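Local coordinates for mutual gliding motility protein C (MglC) (Myxococcus xanthus DK 1622, PDB 7CT3) that probably takes part in controlling cell polarity for gliding motility, as a Roadblock/LC7-domain protein that interacts with its paralog MglB, at residues R84-D89 with P114-E119; A19-G24 with V48-L53; R58-T63 with V72-E77; L80-L85 with G100-G105. All blocks are in the same frame, centred on the assembly; numbering follows the deposited sequence.

How the contacts relate
Along the chain, contact 2 comes first, then contact 3, and contacts 4 and 1 start from the same strand, 79-87. Contacts 1 and 4 tie that strand to the two ends of helix 102-117, their centres about 16 Å apart. Contacts 2 and 3 share helix 44-61, with centres about 10 Å apart, and Glu49 links them by a hydrogen bond to Ser76. Strand 71-75 of contact 3 runs beside strand 79-87 of contact 4, Val74 O meeting Thr81 OG1. Helices thus close both sides of an antiparallel sheet, the layered Roadblock/LC7 design, and strand 71-75 carries the sheet into the second subunit, which contacts 2, 3 and 4 all touch.

Contact 1: residues R84-D89 with P114-E119; sequences RLVSPD and PKVRAE
The guanidinium of Arg117 meets the backbone of Leu85 at its edge: Leu85 O lies close to the guanidinium plane, 2.7 Å from Arg117 NH1, and Val86 CA sits at the same rim. One face of the group looks onto Pro114 N, a turn back in its own helix, which stands above the plane and displaced toward the rim. Arg84 also uses the edge of its guanidinium, reaching water 1 in plane. That water accepts from Arg84 NH1 at 3.0 Å and from Arg117 NH1 at 3.1 Å, so it sits as a shared acceptor between two arginines whose NH1 atoms are 6.1 Å apart, and probably eases the repulsion between them.

The bond to Leu85 O arrives almost straight on to the carbonyl, with a C=O...N angle of 170°, although it is bent at the hydrogen, 134°. Arg117 gets there because its chain folds at the third torsion (chi3 -77°), turning NH1 back to the strand. On the way its aliphatic part crosses the backbone of Val86, Arg117 CG coming to 3.1 Å from Val86 O. Deeper in, the packing is apolar: Val86 CG1 abuts Val116 CG1 at 3.6 Å, both residues buried.

Just after the contact the chain turns, with Ser87 OG accepting from Asp89 N in an ST turn, and Val86 and Ser87 form a classic bulge opposite Tyr90. The pair therefore joins the far end of strand 79-87 to the last turn of helix 102-117, with His6 of helix 4-13 packing on Val116 and Phe25 touching Leu85.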
# COMPACT_ATOMS: atom_id res chain seq x y z
N ARG A 84 2.39 9.52 -1.34
CA ARG A 84 3.35 10.11 -0.42
C ARG A 84 2.90 11.53 -0.05
O ARG A 84 2.17 12.16 -0.84
CB ARG A 84 4.75 10.17 -1.04
CG ARG A 84 5.42 8.81 -1.19
CD ARG A 84 6.87 8.90 -1.61
NE ARG A 84 7.48 7.60 -1.36
CZ ARG A 84 8.19 7.26 -0.29
NH1 ARG A 84 8.47 8.14 0.66
NH2 ARG A 84 8.64 6.03 -0.18
N LEU A 85 3.33 12.00 1.12
CA LEU A 85 3.00 13.35 1.65
C LEU A 85 3.83 14.41 0.93
O LEU A 85 5.04 14.20 0.78
CB LEU A 85 3.28 13.36 3.16
CG LEU A 85 2.71 14.56 3.91
CD1 LEU A 85 1.19 14.54 3.89
CD2 LEU A 85 3.23 14.59 5.34
N VAL A 86 3.21 15.50 0.50
CA VAL A 86 3.95 16.65 -0.10
C VAL A 86 3.83 17.89 0.80
O VAL A 86 4.75 18.71 0.75
CB VAL A 86 3.52 16.92 -1.56
CG1 VAL A 86 4.10 15.89 -2.51
CG2 VAL A 86 2.02 16.99 -1.72
N SER A 87 2.77 18.02 1.61
CA SER A 87 2.63 19.10 2.62
C SER A 87 1.54 18.72 3.62
O SER A 87 0.85 17.72 3.43
CB SER A 87 2.35 20.43 1.95
OG SER A 87 0.97 20.58 1.65
N PRO A 88 1.34 19.48 4.72
CA PRO A 88 0.26 19.18 5.65
C PRO A 88 -1.13 19.14 4.98
O PRO A 88 -2.02 18.55 5.55
CB PRO A 88 0.35 20.33 6.68
CG PRO A 88 1.79 20.79 6.60
CD PRO A 88 2.16 20.63 5.14
N ASP A 89 -1.27 19.75 3.80
CA ASP A 89 -2.57 19.91 3.09
C ASP A 89 -2.66 19.01 1.84
O ASP A 89 -3.79 18.84 1.35
CB ASP A 89 -2.79 21.36 2.67
CG ASP A 89 -2.85 22.34 3.83
OD1 ASP A 89 -3.38 21.97 4.90
OD2 ASP A 89 -2.36 23.47 3.65
N PRO A 114 10.14 14.74 -3.27
CA PRO A 114 10.85 15.94 -2.83
C PRO A 114 10.84 17.09 -3.85
O PRO A 114 10.82 18.24 -3.45
CB PRO A 114 12.31 15.50 -2.56
CG PRO A 114 12.37 14.02 -2.86
CD PRO A 114 11.00 13.54 -3.28
N LYS A 115 10.84 16.76 -5.15
CA LYS A 115 10.79 17.75 -6.25
C LYS A 115 9.43 18.46 -6.22
O LYS A 115 9.41 19.70 -6.37
CB LYS A 115 11.03 17.09 -7.60
CG LYS A 115 12.35 16.35 -7.73
CD LYS A 115 12.67 15.98 -9.15
CE LYS A 115 13.53 14.74 -9.25
NZ LYS A 115 13.75 14.36 -10.67
N VAL A 116 8.35 17.71 -6.02
CA VAL A 116 6.97 18.28 -5.91
C VAL A 116 6.91 19.15 -4.64
O VAL A 116 6.37 20.28 -4.73
CB VAL A 116 5.90 17.17 -5.91
CG1 VAL A 116 4.51 17.71 -5.60
CG2 VAL A 116 5.90 16.41 -7.23
N ARG A 117 7.46 18.67 -3.52
CA ARG A 117 7.47 19.40 -2.22
C ARG A 117 8.18 20.75 -2.38
O ARG A 117 7.73 21.72 -1.75
CB ARG A 117 8.15 18.58 -1.12
CG ARG A 117 7.26 17.49 -0.54
CD ARG A 117 7.68 17.06 0.85
NE ARG A 117 8.85 16.20 0.78
CZ ARG A 117 8.83 14.88 0.59
NH1 ARG A 117 7.68 14.22 0.46
NH2 ARG A 117 9.96 14.21 0.53
N ALA A 118 9.23 20.79 -3.20
CA ALA A 118 10.06 22.00 -3.43
C ALA A 118 9.28 23.08 -4.20
O ALA A 118 9.70 24.25 -4.12
CB ALA A 118 11.32 21.60 -4.17
N GLU A 119 8.20 22.72 -4.90
CA GLU A 119 7.43 23.66 -5.76
C GLU A 119 6.37 24.43 -4.95
O GLU A 119 5.76 25.34 -5.53
CB GLU A 119 6.74 22.93 -6.91
CG GLU A 119 7.69 22.25 -7.88
CD GLU A 119 8.58 23.18 -8.70
OE1 GLU A 119 8.40 24.41 -8.62
OE2 GLU A 119 9.46 22.65 -9.43
O HOH W 1 8.37 11.18 0.86

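Contact 2: residues A19-G24 with V48-L53; sequences ACSVMG and VEYANL
Tyr50 and Ala19 make the apolar contact, and a slight one: Tyr50 extends from helix 44-61 toward the sheet, and Tyr50 CE2 comes within 4.3 Å of Ala19 CB, the methyl approaching the ring obliquely. The ring gets that far because CG stands anti to the backbone N (chi1 -176°), which carries the phenol away from the helix toward the strand; even the nearest CA atoms, those of Ala19 and Tyr50, are 9.8 Å apart. The contact is thus made by the far part of one long side chain and leaves the two backbones well separated, with 73 Å² buried between the segments.

The polar link is made by water. Ser21 OG and Tyr50 OH are 4.4 Å apart, too far for a direct bond, and water 2 fills in between them, 2.8 Å from Ser21 OG and 2.6 Å from Tyr50 OH. Both hydroxyls thus share one water in a buried contact. Ser21 OG also forms a hydrogen bond with Thr32 OG1 of the neighbouring strand 29-34, while water 2 relays the hydroxyl to the helix.

Contacts to the second subunit are on the helix side: Glu49 and Asn52 pack on Thr68, and Leu53 on Val69, of that chain.

A central antiparallel sheet with helix 44-61 over one face and helices 4-13 and 102-117, on which Cys20 of strand 17-24 packs, under the other is the three-layer arrangement of the Roadblock/LC7 fold.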
# COMPACT_ATOMS: atom_id res chain seq x y z
N ALA A 19 -2.15 7.72 -14.19
CA ALA A 19 -2.17 9.13 -13.77
C ALA A 19 -1.22 9.33 -12.59
O ALA A 19 -1.04 8.38 -11.79
CB ALA A 19 -3.58 9.53 -13.40
N CYS A 20 -0.66 10.53 -12.48
CA CYS A 20 0.03 11.03 -11.28
C CYS A 20 -0.56 12.40 -10.93
O CYS A 20 -0.65 13.25 -11.84
CB CYS A 20 1.53 11.10 -11.49
SG CYS A 20 2.44 11.30 -9.93
N SER A 21 -1.01 12.57 -9.69
CA SER A 21 -1.83 13.74 -9.27
C SER A 21 -1.36 14.25 -7.92
O SER A 21 -0.81 13.46 -7.14
CB SER A 21 -3.28 13.37 -9.23
OG SER A 21 -3.66 12.73 -10.44
N VAL A 22 -1.59 15.54 -7.66
CA VAL A 22 -1.57 16.13 -6.30
C VAL A 22 -3.01 16.38 -5.88
O VAL A 22 -3.79 16.99 -6.61
CB VAL A 22 -0.69 17.39 -6.24
CG1 VAL A 22 -0.74 18.05 -4.87
CG2 VAL A 22 0.75 17.08 -6.62
N MSE A 23 -3.34 15.87 -4.69
CA MSE A 23 -4.69 15.87 -4.15
C MSE A 23 -4.63 16.52 -2.77
O MSE A 23 -3.67 16.32 -2.03
CB MSE A 23 -5.18 14.42 -4.09
CG MSE A 23 -6.43 14.20 -3.27
SE MSE A 23 -8.01 14.69 -4.30
CE MSE A 23 -7.84 13.76 -6.02
N GLY A 24 -5.65 17.30 -2.42
CA GLY A 24 -5.75 17.86 -1.08
C GLY A 24 -6.44 16.91 -0.11
O GLY A 24 -7.29 16.13 -0.56
N VAL A 48 -12.53 2.83 -14.32
CA VAL A 48 -13.75 2.59 -13.49
C VAL A 48 -13.31 2.30 -12.05
O VAL A 48 -13.83 2.97 -11.14
CB VAL A 48 -14.62 1.46 -14.08
CG1 VAL A 48 -15.65 0.94 -13.08
CG2 VAL A 48 -15.29 1.90 -15.36
N GLU A 49 -12.39 1.36 -11.85
CA GLU A 49 -11.92 0.98 -10.49
C GLU A 49 -11.19 2.16 -9.84
O GLU A 49 -11.43 2.39 -8.64
CB GLU A 49 -11.08 -0.30 -10.53
CG GLU A 49 -11.90 -1.51 -10.91
CD GLU A 49 -11.32 -2.85 -10.50
OE1 GLU A 49 -10.18 -2.87 -10.01
OE2 GLU A 49 -12.02 -3.86 -10.67
N TYR A 50 -10.39 2.91 -10.60
CA TYR A 50 -9.66 4.09 -10.07
C TYR A 50 -10.67 5.11 -9.52
O TYR A 50 -10.49 5.58 -8.38
CB TYR A 50 -8.73 4.70 -11.12
CG TYR A 50 -7.89 5.85 -10.61
CD1 TYR A 50 -7.43 5.88 -9.30
CD2 TYR A 50 -7.55 6.90 -11.44
CE1 TYR A 50 -6.67 6.93 -8.82
CE2 TYR A 50 -6.78 7.96 -10.98
CZ TYR A 50 -6.34 7.98 -9.67
OH TYR A 50 -5.59 9.02 -9.20
N ALA A 51 -11.72 5.42 -10.28
CA ALA A 51 -12.83 6.30 -9.85
C ALA A 51 -13.41 5.77 -8.53
O ALA A 51 -13.63 6.57 -7.62
CB ALA A 51 -13.88 6.38 -10.92
N ASN A 52 -13.61 4.46 -8.43
CA ASN A 52 -14.26 3.81 -7.26
C ASN A 52 -13.29 3.71 -6.07
O ASN A 52 -13.76 3.33 -4.99
CB ASN A 52 -14.84 2.44 -7.64
CG ASN A 52 -16.02 2.57 -8.58
OD1 ASN A 52 -16.65 3.62 -8.65
ND2 ASN A 52 -16.31 1.52 -9.33
N LEU A 53 -12.00 4.01 -6.26
CA LEU A 53 -10.98 4.03 -5.17
C LEU A 53 -10.84 5.43 -4.58
O LEU A 53 -10.31 5.53 -3.47
CB LEU A 53 -9.62 3.56 -5.71
CG LEU A 53 -9.47 2.08 -6.04
CD1 LEU A 53 -8.11 1.80 -6.66
CD2 LEU A 53 -9.67 1.21 -4.81
O HOH W 2 -3.32 10.04 -9.87

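Contact 3: residues R58-T63 with V72-E77; sequences RNAAET and VSVNSE
Thr63 and Val72 meet through torsions that point their branches at one another. With chi1 of 67°, Thr63 OG1 sits between its backbone N and carbonyl carbon and bends back onto the helix, donating to Ala60 O at 2.7 Å. The approach is nearly end-on to that carbonyl, at 170°, and Ala60 O also takes the backbone N of Thr63, so two donors grip it. Val72, with CG1 anti to its backbone N (chi1 180°), turns CG2 to the threonine: Val72 CG2 comes to 3.2 Å from Thr63 OG1, the side chains crossing at about a right angle. Val72 CG1 packs on Ala60 CB at 3.9 Å. This is the end of helix 44-61 lying on strand 71-75, which pairs antiparallel with a strand of the second subunit to continue the Roadblock/LC7 sheet. Ala60 CB also presses on Val74 CG2 at 3.5 Å, closer than the usual van der Waals distance, a tight packing. A valine in place of Thr63 has no hydroxyl, and Ala60 O would probably be left with the backbone N alone, the side chain then freer to turn. Gln56 of the second subunit packs on Thr63, and Val69 of that subunit on Val74.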
# COMPACT_ATOMS: atom_id res chain seq x y z
N ARG A 58 -8.22 8.91 -0.35
CA ARG A 58 -8.11 10.13 0.49
C ARG A 58 -8.23 9.74 1.97
O ARG A 58 -7.53 10.35 2.79
CB ARG A 58 -9.14 11.18 0.07
CG ARG A 58 -8.87 12.57 0.64
CD ARG A 58 -10.11 13.20 1.25
NE ARG A 58 -10.59 12.40 2.38
CZ ARG A 58 -10.17 12.52 3.64
NH1 ARG A 58 -9.28 13.43 3.97
NH2 ARG A 58 -10.66 11.71 4.57
N ASN A 59 -9.06 8.75 2.30
CA ASN A 59 -9.22 8.25 3.69
C ASN A 59 -7.89 7.66 4.17
O ASN A 59 -7.42 8.06 5.25
CB ASN A 59 -10.35 7.23 3.82
CG ASN A 59 -11.73 7.82 3.65
OD1 ASN A 59 -11.92 9.04 3.77
ND2 ASN A 59 -12.70 6.98 3.37
N ALA A 60 -7.31 6.73 3.41
CA ALA A 60 -6.04 6.05 3.76
C ALA A 60 -4.88 7.06 3.75
O ALA A 60 -3.97 6.93 4.59
CB ALA A 60 -5.78 4.90 2.81
N ALA A 61 -4.93 8.05 2.85
CA ALA A 61 -3.89 9.10 2.70
C ALA A 61 -3.70 9.85 4.03
O ALA A 61 -2.56 10.29 4.30
CB ALA A 61 -4.26 10.03 1.58
N GLU A 62 -4.75 9.99 4.83
CA GLU A 62 -4.68 10.69 6.15
C GLU A 62 -3.53 10.12 7.00
O GLU A 62 -2.91 10.89 7.74
CB GLU A 62 -6.03 10.58 6.87
CG GLU A 62 -7.10 11.45 6.26
CD GLU A 62 -7.10 12.90 6.72
OE1 GLU A 62 -6.39 13.22 7.70
OE2 GLU A 62 -7.81 13.71 6.10
N THR A 63 -3.24 8.82 6.88
CA THR A 63 -2.18 8.15 7.69
C THR A 63 -0.81 8.75 7.38
O THR A 63 0.06 8.70 8.27
CB THR A 63 -2.21 6.62 7.52
OG1 THR A 63 -1.84 6.28 6.18
CG2 THR A 63 -3.55 6.01 7.85
N VAL A 72 1.71 4.99 1.31
CA VAL A 72 0.43 4.24 1.43
C VAL A 72 -0.02 3.79 0.04
O VAL A 72 0.15 4.57 -0.92
CB VAL A 72 -0.65 5.09 2.12
CG1 VAL A 72 -1.97 4.34 2.25
CG2 VAL A 72 -0.18 5.58 3.49
N SER A 73 -0.55 2.57 -0.06
CA SER A 73 -1.16 1.99 -1.28
C SER A 73 -2.57 1.49 -0.96
O SER A 73 -2.75 0.81 0.06
CB SER A 73 -0.31 0.88 -1.84
OG SER A 73 0.93 1.39 -2.30
N VAL A 74 -3.53 1.84 -1.82
CA VAL A 74 -4.90 1.26 -1.79
C VAL A 74 -5.15 0.67 -3.17
O VAL A 74 -5.18 1.45 -4.15
CB VAL A 74 -5.95 2.32 -1.39
CG1 VAL A 74 -7.36 1.76 -1.43
CG2 VAL A 74 -5.65 2.90 -0.01
N ASN A 75 -5.25 -0.66 -3.24
CA ASN A 75 -5.20 -1.42 -4.52
C ASN A 75 -6.53 -2.15 -4.74
O ASN A 75 -7.14 -2.61 -3.76
CB ASN A 75 -4.03 -2.39 -4.54
CG ASN A 75 -2.69 -1.71 -4.40
OD1 ASN A 75 -2.55 -0.52 -4.67
ND2 ASN A 75 -1.68 -2.46 -3.97
N SER A 76 -6.93 -2.25 -6.00
CA SER A 76 -8.06 -3.08 -6.47
C SER A 76 -7.48 -4.22 -7.31
O SER A 76 -6.24 -4.31 -7.42
CB SER A 76 -9.04 -2.25 -7.25
OG SER A 76 -8.43 -1.75 -8.44
N GLU A 77 -8.35 -5.06 -7.89
CA GLU A 77 -7.94 -6.13 -8.83
C GLU A 77 -7.19 -5.51 -10.02
O GLU A 77 -6.19 -6.10 -10.44
CB GLU A 77 -9.17 -6.94 -9.27
CG GLU A 77 -9.74 -7.80 -8.16
CD GLU A 77 -10.96 -8.62 -8.52
OE1 GLU A 77 -11.29 -8.71 -9.73
OE2 GLU A 77 -11.59 -9.18 -7.60

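Contact 4: residues L80-L85 with G100-G105; sequences LTVMRL and GNFGKG
Phe102 meets Leu80 and Val82 at the start of helix 102-117, just after Gly100 and Asn101 have led the chain in. Asn101 takes the N-cap: its OD1 accepts from Lys104 N at 3.0 Å, from above the carbonyl plane, which fixes the first turn. Phe102 then carries the contact. A chi1 of -171° swings its ring off the helix and onto the strand. Leu80 CD1 reaches Phe102 CB at 3.7 Å and lies obliquely against the ring, while Val82 CG2 comes to Phe102 CE1 at 3.5 Å. At the ring's edge, in plane, Thr81 O lies 3.7 Å from Phe102 CE1; its hydrogen bond is to Ser73 OG of strand 71-75. With an alanine here, the ring would be gone, and Leu80 and Val82 would probably lose the group they pack on, opening a gap between strand and helix. Further on, Gly105 CA lies 7.3 Å from Val82 CA, with no side chain of the glycine between. Arg106 of the second subunit also packs on Leu80 and Phe102. Helix 102-117 runs along strand 79-87 on one face of the antiparallel sheet, as expected for the alpha/beta/alpha Roadblock/LC7 fold.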
# COMPACT_ATOMS: atom_id res chain seq x y z
N LEU A 80 -3.43 -0.30 -9.03
CA LEU A 80 -2.53 -0.13 -7.87
C LEU A 80 -2.29 1.37 -7.69
O LEU A 80 -2.23 2.09 -8.70
CB LEU A 80 -1.22 -0.87 -8.13
CG LEU A 80 -1.35 -2.28 -8.71
CD1 LEU A 80 0.02 -2.88 -8.97
CD2 LEU A 80 -2.17 -3.18 -7.80
N THR A 81 -2.17 1.81 -6.44
CA THR A 81 -1.84 3.22 -6.11
C THR A 81 -0.66 3.26 -5.16
O THR A 81 -0.45 2.28 -4.40
CB THR A 81 -3.05 3.99 -5.57
OG1 THR A 81 -3.40 3.45 -4.29
CG2 THR A 81 -4.23 3.96 -6.51
N VAL A 82 0.10 4.34 -5.24
CA VAL A 82 1.20 4.71 -4.31
C VAL A 82 1.01 6.18 -3.98
O VAL A 82 0.82 6.98 -4.89
CB VAL A 82 2.59 4.49 -4.94
CG1 VAL A 82 3.68 4.62 -3.89
CG2 VAL A 82 2.69 3.17 -5.67
N MSE A 83 1.07 6.51 -2.68
CA MSE A 83 0.86 7.87 -2.23
C MSE A 83 1.95 8.26 -1.25
O MSE A 83 2.37 7.44 -0.43
CB MSE A 83 -0.51 7.99 -1.56
CG MSE A 83 -1.67 7.76 -2.49
SE MSE A 83 -3.31 7.69 -1.46
CE MSE A 83 -3.40 5.82 -0.88
N ARG A 84 2.39 9.52 -1.34
CA ARG A 84 3.35 10.11 -0.42
C ARG A 84 2.90 11.53 -0.05
O ARG A 84 2.17 12.16 -0.84
CB ARG A 84 4.75 10.17 -1.04
CG ARG A 84 5.42 8.81 -1.19
CD ARG A 84 6.87 8.90 -1.61
NE ARG A 84 7.48 7.60 -1.36
CZ ARG A 84 8.19 7.26 -0.29
NH1 ARG A 84 8.47 8.14 0.66
NH2 ARG A 84 8.64 6.03 -0.18
N LEU A 85 3.33 12.00 1.12
CA LEU A 85 3.00 13.35 1.65
C LEU A 85 3.83 14.41 0.93
O LEU A 85 5.04 14.20 0.78
CB LEU A 85 3.28 13.36 3.16
CG LEU A 85 2.71 14.56 3.91
CD1 LEU A 85 1.19 14.54 3.89
CD2 LEU A 85 3.23 14.59 5.34
N GLY A 100 1.10 -3.30 -14.59
CA GLY A 100 2.23 -2.35 -14.65
C GLY A 100 3.36 -2.75 -13.71
O GLY A 100 3.28 -3.83 -13.10
N ASN A 101 4.39 -1.90 -13.61
CA ASN A 101 5.60 -2.12 -12.78
C ASN A 101 5.43 -1.39 -11.45
O ASN A 101 5.84 -0.22 -11.34
CB ASN A 101 6.87 -1.68 -13.53
CG ASN A 101 8.13 -2.17 -12.86
OD1 ASN A 101 8.15 -2.41 -11.66
ND2 ASN A 101 9.19 -2.32 -13.64
N PHE A 102 4.86 -2.07 -10.45
CA PHE A 102 4.54 -1.49 -9.12
C PHE A 102 5.84 -1.10 -8.41
O PHE A 102 5.89 -0.01 -7.81
CB PHE A 102 3.68 -2.46 -8.31
CG PHE A 102 3.12 -1.90 -7.03
CD1 PHE A 102 2.43 -0.70 -7.02
CD2 PHE A 102 3.26 -2.58 -5.83
CE1 PHE A 102 1.90 -0.19 -5.84
CE2 PHE A 102 2.73 -2.08 -4.66
CZ PHE A 102 2.05 -0.88 -4.66
N GLY A 103 6.87 -1.95 -8.48
CA GLY A 103 8.20 -1.68 -7.89
C GLY A 103 8.80 -0.39 -8.43
O GLY A 103 9.28 0.43 -7.63
N LYS A 104 8.76 -0.20 -9.74
CA LYS A 104 9.29 1.03 -10.39
C LYS A 104 8.43 2.22 -9.95
O LYS A 104 9.00 3.27 -9.63
CB LYS A 104 9.33 0.84 -11.91
CG LYS A 104 9.97 1.98 -12.70
CD LYS A 104 11.46 2.10 -12.48
CE LYS A 104 12.08 3.27 -13.21
NZ LYS A 104 11.78 3.23 -14.66
N GLY A 105 7.10 2.06 -9.92
CA GLY A 105 6.17 3.10 -9.44
C GLY A 105 6.58 3.62 -8.07
O GLY A 105 6.71 4.85 -7.91